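Potential RNA-dependent RNA polymerase (Human picobirnavirus, PDB 5I62) catalyses RNA-templated RNA synthesis from ribonucleoside triphosphates and probably serves both transcription and replication of the double-stranded RNA genome. Local coordinates at residues E295-A307 with G316-D330. Sequence-based numbering, arbitrary orientation.
Sequences ERVFPIKYAIPLA and GIHGMGSGSGGTNAD
Asp330, in the first turn of helix 327-345, turns one carboxylate oxygen, OD2, toward two donors of 295-307. Tyr302 OH gives it a hydrogen bond 2.6 Å from Asp330 OD2, on the anti lone pair, with ring and carboxylate nearly coplanar (23° apart). Lys301 NZ forms a salt bridge to Asp330 OD2 at 3.0 Å, entering on the syn side and somewhat out of the carboxylate plane. The lysine chain bends at chi3 and chi4 (84° and 75°), which folds its ammonium back onto Phe298 O, where it donates a second bond in the carbonyl plane. Tyr218 OH of helix 208-228 bonds both Lys301 NZ and Asp330 OD1, tying the ion pair to a third element.

Met320 crosses the Tyr302 ring obliquely, SD 4.9 Å from the ring centroid, a Met-aromatic contact, while SD also lies against Lys301 CD. Ser324 OG sits beside the lysine methylenes, accepts from Gly326 N in an ST turn and is bonded to Glu214.

Farther along, the two segments are joined through backbone atoms: His318 N bonds Tyr302 O (2.8 Å) and Gly321 N bonds Lys301 O (3.2 Å). The His318 imidazole, one face over Tyr302 O, uses both nitrogens nearly in its own plane, NE2 to Ile304 O at 2.9 Å and ND1 to Gly319 O at 2.7 Å. Water 1 links Ala303 O with Gly316 N beyond it.

The contact thus joins residues 298-304 to the glycine-rich loop preceding helix 327-345, a loop and helix consistent with motif B of viral RNA-dependent RNA polymerases. Because both ring nitrogens of His318 meet carbonyl oxygens, the imidazole is probably doubly protonated, whereas the buried charge of Asp330 is probably balanced by Lys301 and further stabilised by the hydroxyls of Tyr302 and Tyr218.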
loop_
_atom_site.group_PDB
_atom_site.type_symbol
_atom_site.label_atom_id
_atom_site.label_comp_id
_atom_site.label_asym_id
_atom_site.label_seq_id
_atom_site.Cartn_x
_atom_site.Cartn_y
_atom_site.Cartn_z
ATOM N N GLU A 295 -0.883 -24.595 6.805
ATOM C CA GLU A 295 0.396 -25.296 6.827
ATOM C C GLU A 295 1.138 -25.162 5.503
ATOM O O GLU A 295 2.371 -25.133 5.492
ATOM C CB GLU A 295 0.196 -26.764 7.179
ATOM C CG GLU A 295 -0.350 -26.988 8.591
ATOM C CD GLU A 295 0.568 -26.403 9.662
ATOM O OE1 GLU A 295 1.808 -26.577 9.556
ATOM O OE2 GLU A 295 0.049 -25.736 10.577
ATOM N N ARG A 296 0.417 -25.110 4.380
ATOM C CA ARG A 296 1.024 -25.196 3.051
ATOM C C ARG A 296 1.200 -23.857 2.359
ATOM O O ARG A 296 2.227 -23.632 1.725
ATOM C CB ARG A 296 0.185 -26.072 2.119
ATOM C CG ARG A 296 0.407 -27.552 2.215
ATOM C CD ARG A 296 -0.763 -28.263 1.543
ATOM N NE ARG A 296 -0.494 -28.653 0.165
ATOM C CZ ARG A 296 0.286 -29.674 -0.169
ATOM N NH1 ARG A 296 0.886 -30.395 0.778
ATOM N NH2 ARG A 296 0.470 -29.979 -1.438
ATOM N N VAL A 297 0.192 -22.995 2.411
ATOM C CA VAL A 297 0.160 -21.771 1.610
ATOM C C VAL A 297 0.611 -20.560 2.411
ATOM O O VAL A 297 1.423 -19.759 1.944
ATOM C CB VAL A 297 -1.259 -21.546 1.039
ATOM C CG1 VAL A 297 -1.304 -20.237 0.238
ATOM C CG2 VAL A 297 -1.713 -22.738 0.206
ATOM N N PHE A 298 0.035 -20.373 3.600
ATOM C CA PHE A 298 0.407 -19.240 4.455
ATOM C C PHE A 298 1.908 -18.956 4.518
ATOM O O PHE A 298 2.286 -17.780 4.458
ATOM C CB PHE A 298 -0.143 -19.457 5.873
ATOM C CG PHE A 298 0.281 -18.385 6.835
ATOM C CD1 PHE A 298 -0.412 -17.185 6.893
ATOM C CD2 PHE A 298 1.403 -18.549 7.637
ATOM C CE1 PHE A 298 -0.007 -16.175 7.750
ATOM C CE2 PHE A 298 1.807 -17.534 8.495
ATOM C CZ PHE A 298 1.095 -16.351 8.541
ATOM N N PRO A 299 2.799 -19.937 4.659
ATOM C CA PRO A 299 4.222 -19.586 4.822
ATOM C C PRO A 299 4.903 -19.101 3.554
ATOM O O PRO A 299 6.015 -18.578 3.660
ATOM C CB PRO A 299 4.877 -20.887 5.312
ATOM C CG PRO A 299 3.895 -21.956 5.090
ATOM C CD PRO A 299 2.538 -21.351 4.993
ATOM N N ILE A 300 4.302 -19.272 2.367
ATOM C CA ILE A 300 5.048 -19.049 1.120
ATOM C C ILE A 300 5.481 -17.598 0.984
ATOM O O ILE A 300 6.584 -17.307 0.508
ATOM C CB ILE A 300 4.209 -19.505 -0.095
ATOM C CG1 ILE A 300 4.065 -21.025 -0.087
ATOM C CG2 ILE A 300 4.802 -19.001 -1.415
ATOM C CD1 ILE A 300 3.002 -21.508 -1.044
ATOM N N LYS A 301 4.623 -16.657 1.389
ATOM C CA LYS A 301 4.964 -15.251 1.210
ATOM C C LYS A 301 6.188 -14.850 2.031
ATOM O O LYS A 301 6.798 -13.815 1.740
ATOM C CB LYS A 301 3.765 -14.369 1.559
ATOM C CG LYS A 301 3.407 -14.406 3.073
ATOM C CD LYS A 301 2.191 -13.538 3.422
ATOM C CE LYS A 301 0.871 -14.276 3.189
ATOM N NZ LYS A 301 0.590 -15.298 4.248
ATOM N N TYR A 302 6.558 -15.648 3.042
ATOM C CA TYR A 302 7.722 -15.392 3.885
ATOM C C TYR A 302 8.939 -16.227 3.504
ATOM O O TYR A 302 9.983 -16.118 4.159
ATOM C CB TYR A 302 7.365 -15.646 5.356
ATOM C CG TYR A 302 6.158 -14.840 5.796
ATOM C CD1 TYR A 302 6.229 -13.458 5.865
ATOM C CD2 TYR A 302 4.942 -15.458 6.106
ATOM C CE1 TYR A 302 5.123 -12.695 6.243
ATOM C CE2 TYR A 302 3.829 -14.696 6.493
ATOM C CZ TYR A 302 3.940 -13.313 6.552
ATOM O OH TYR A 302 2.876 -12.516 6.934
ATOM N N ALA A 303 8.831 -17.071 2.476
ATOM C CA ALA A 303 9.930 -17.957 2.107
ATOM C C ALA A 303 10.126 -18.127 0.602
ATOM O O ALA A 303 11.061 -18.825 0.205
ATOM C CB ALA A 303 9.731 -19.342 2.744
ATOM N N ILE A 304 9.284 -17.529 -0.235
ATOM C CA ILE A 304 9.333 -17.808 -1.683
ATOM C C ILE A 304 10.661 -17.331 -2.256
ATOM O O ILE A 304 11.173 -16.276 -1.831
ATOM C CB ILE A 304 8.139 -17.143 -2.402
ATOM C CG1 ILE A 304 8.005 -17.639 -3.859
ATOM C CG2 ILE A 304 8.234 -15.610 -2.332
ATOM C CD1 ILE A 304 6.715 -17.196 -4.518
ATOM N N PRO A 305 11.303 -18.082 -3.164
ATOM C CA PRO A 305 12.539 -17.588 -3.779
ATOM C C PRO A 305 12.274 -16.303 -4.549
ATOM O O PRO A 305 11.135 -15.983 -4.890
ATOM C CB PRO A 305 12.960 -18.734 -4.719
ATOM C CG PRO A 305 12.287 -19.971 -4.124
ATOM C CD PRO A 305 10.973 -19.456 -3.613
ATOM N N LEU A 306 13.347 -15.561 -4.817
ATOM C CA LEU A 306 13.280 -14.298 -5.549
ATOM C C LEU A 306 14.146 -14.353 -6.799
ATOM O O LEU A 306 15.368 -14.488 -6.696
ATOM C CB LEU A 306 13.748 -13.138 -4.675
ATOM C CG LEU A 306 13.758 -11.771 -5.350
ATOM C CD1 LEU A 306 12.333 -11.301 -5.735
ATOM C CD2 LEU A 306 14.435 -10.757 -4.427
ATOM N N ALA A 307 13.517 -14.195 -7.968
ATOM C CA ALA A 307 14.237 -14.054 -9.237
ATOM C C ALA A 307 14.521 -12.566 -9.438
ATOM O O ALA A 307 13.618 -11.784 -9.722
ATOM C CB ALA A 307 13.426 -14.633 -10.392
ATOM N N GLY A 316 15.746 -18.717 0.696
ATOM C CA GLY A 316 15.772 -18.554 2.136
ATOM C C GLY A 316 14.562 -17.775 2.653
ATOM O O GLY A 316 13.837 -17.115 1.905
ATOM N N ILE A 317 14.342 -17.857 3.973
ATOM C CA ILE A 317 13.212 -17.130 4.548
ATOM C C ILE A 317 13.510 -15.632 4.565
ATOM O O ILE A 317 14.670 -15.199 4.544
ATOM C CB ILE A 317 12.847 -17.646 5.954
ATOM C CG1 ILE A 317 14.002 -17.438 6.940
ATOM C CG2 ILE A 317 12.409 -19.105 5.891
ATOM C CD1 ILE A 317 13.580 -17.642 8.412
ATOM N N HIS A 318 12.453 -14.831 4.580
ATOM C CA HIS A 318 12.601 -13.385 4.494
ATOM C C HIS A 318 11.359 -12.738 5.100
ATOM O O HIS A 318 10.450 -13.423 5.579
ATOM C CB HIS A 318 12.837 -12.952 3.035
ATOM C CG HIS A 318 11.842 -13.531 2.067
ATOM N ND1 HIS A 318 10.529 -13.118 2.005
ATOM C CD2 HIS A 318 11.975 -14.491 1.121
ATOM C CE1 HIS A 318 9.896 -13.793 1.061
ATOM N NE2 HIS A 318 10.751 -14.635 0.508
ATOM N N GLY A 319 11.336 -11.408 5.099
ATOM C CA GLY A 319 10.185 -10.686 5.588
ATOM C C GLY A 319 9.020 -10.802 4.615
ATOM O O GLY A 319 9.031 -11.578 3.660
ATOM N N MET A 320 7.992 -9.993 4.869
ATOM C CA MET A 320 6.814 -9.997 4.016
ATOM C C MET A 320 7.193 -9.711 2.573
ATOM O O MET A 320 7.733 -8.647 2.263
ATOM C CB MET A 320 5.801 -8.969 4.495
ATOM C CG MET A 320 4.668 -8.770 3.519
ATOM S SD MET A 320 3.647 -10.253 3.389
ATOM C CE MET A 320 2.722 -10.107 4.943
ATOM N N GLY A 321 6.889 -10.655 1.682
ATOM C CA GLY A 321 7.084 -10.399 0.267
ATOM C C GLY A 321 6.077 -9.366 -0.193
ATOM O O GLY A 321 4.923 -9.702 -0.464
ATOM N N SER A 322 6.497 -8.101 -0.243
ATOM C CA SER A 322 5.623 -6.980 -0.576
ATOM C C SER A 322 4.987 -7.178 -1.945
ATOM O O SER A 322 5.634 -6.901 -2.960
ATOM C CB SER A 322 6.413 -5.665 -0.555
ATOM O OG SER A 322 7.396 -5.665 0.479
ATOM N N GLY A 323 3.736 -7.660 -1.986
ATOM C CA GLY A 323 3.140 -8.147 -3.227
ATOM C C GLY A 323 2.326 -9.424 -3.079
ATOM O O GLY A 323 1.580 -9.808 -3.988
ATOM N N SER A 324 2.490 -10.110 -1.943
ATOM C CA SER A 324 1.613 -11.219 -1.578
ATOM C C SER A 324 0.148 -10.801 -1.572
ATOM O O SER A 324 -0.184 -9.640 -1.336
ATOM C CB SER A 324 1.973 -11.731 -0.181
ATOM O OG SER A 324 0.995 -12.657 0.266
ATOM N N GLY A 325 -0.744 -11.774 -1.800
ATOM C CA GLY A 325 -2.165 -11.510 -1.628
ATOM C C GLY A 325 -2.550 -11.220 -0.183
ATOM O O GLY A 325 -3.623 -10.658 0.071
ATOM N N GLY A 326 -1.697 -11.589 0.769
ATOM C CA GLY A 326 -1.972 -11.258 2.149
ATOM C C GLY A 326 -1.037 -10.221 2.732
ATOM O O GLY A 326 -0.942 -10.108 3.961
ATOM N N THR A 327 -0.348 -9.451 1.878
ATOM C CA THR A 327 0.586 -8.445 2.379
ATOM C C THR A 327 -0.096 -7.535 3.381
ATOM O O THR A 327 0.387 -7.339 4.502
ATOM C CB THR A 327 1.148 -7.588 1.240
ATOM O OG1 THR A 327 1.919 -8.393 0.339
ATOM C CG2 THR A 327 2.039 -6.469 1.814
ATOM N N ASN A 328 -1.235 -6.972 2.988
ATOM C CA ASN A 328 -1.898 -6.031 3.871
ATOM C C ASN A 328 -2.621 -6.752 5.006
ATOM O O ASN A 328 -2.627 -6.268 6.144
ATOM C CB ASN A 328 -2.854 -5.162 3.061
ATOM C CG ASN A 328 -3.329 -3.969 3.831
ATOM O OD1 ASN A 328 -4.378 -4.015 4.474
ATOM N ND2 ASN A 328 -2.535 -2.894 3.812
ATOM N N ALA A 329 -3.218 -7.911 4.723
ATOM C CA ALA A 329 -4.032 -8.591 5.728
ATOM C C ALA A 329 -3.184 -9.042 6.913
ATOM O O ALA A 329 -3.502 -8.732 8.070
ATOM C CB ALA A 329 -4.762 -9.780 5.105
ATOM N N ASP A 330 -2.112 -9.801 6.645
ATOM C CA ASP A 330 -1.271 -10.318 7.727
ATOM C C ASP A 330 -0.749 -9.180 8.593
ATOM O O ASP A 330 -0.747 -9.264 9.825
ATOM C CB ASP A 330 -0.079 -11.111 7.174
ATOM C CG ASP A 330 -0.451 -12.504 6.680
ATOM O OD1 ASP A 330 -1.647 -12.816 6.545
ATOM O OD2 ASP A 330 0.488 -13.302 6.435
HETATM O O HOH W 1 13.527 -20.157 0.012
HETATM O O HOH W 2 13.834 -16.479 -0.871
#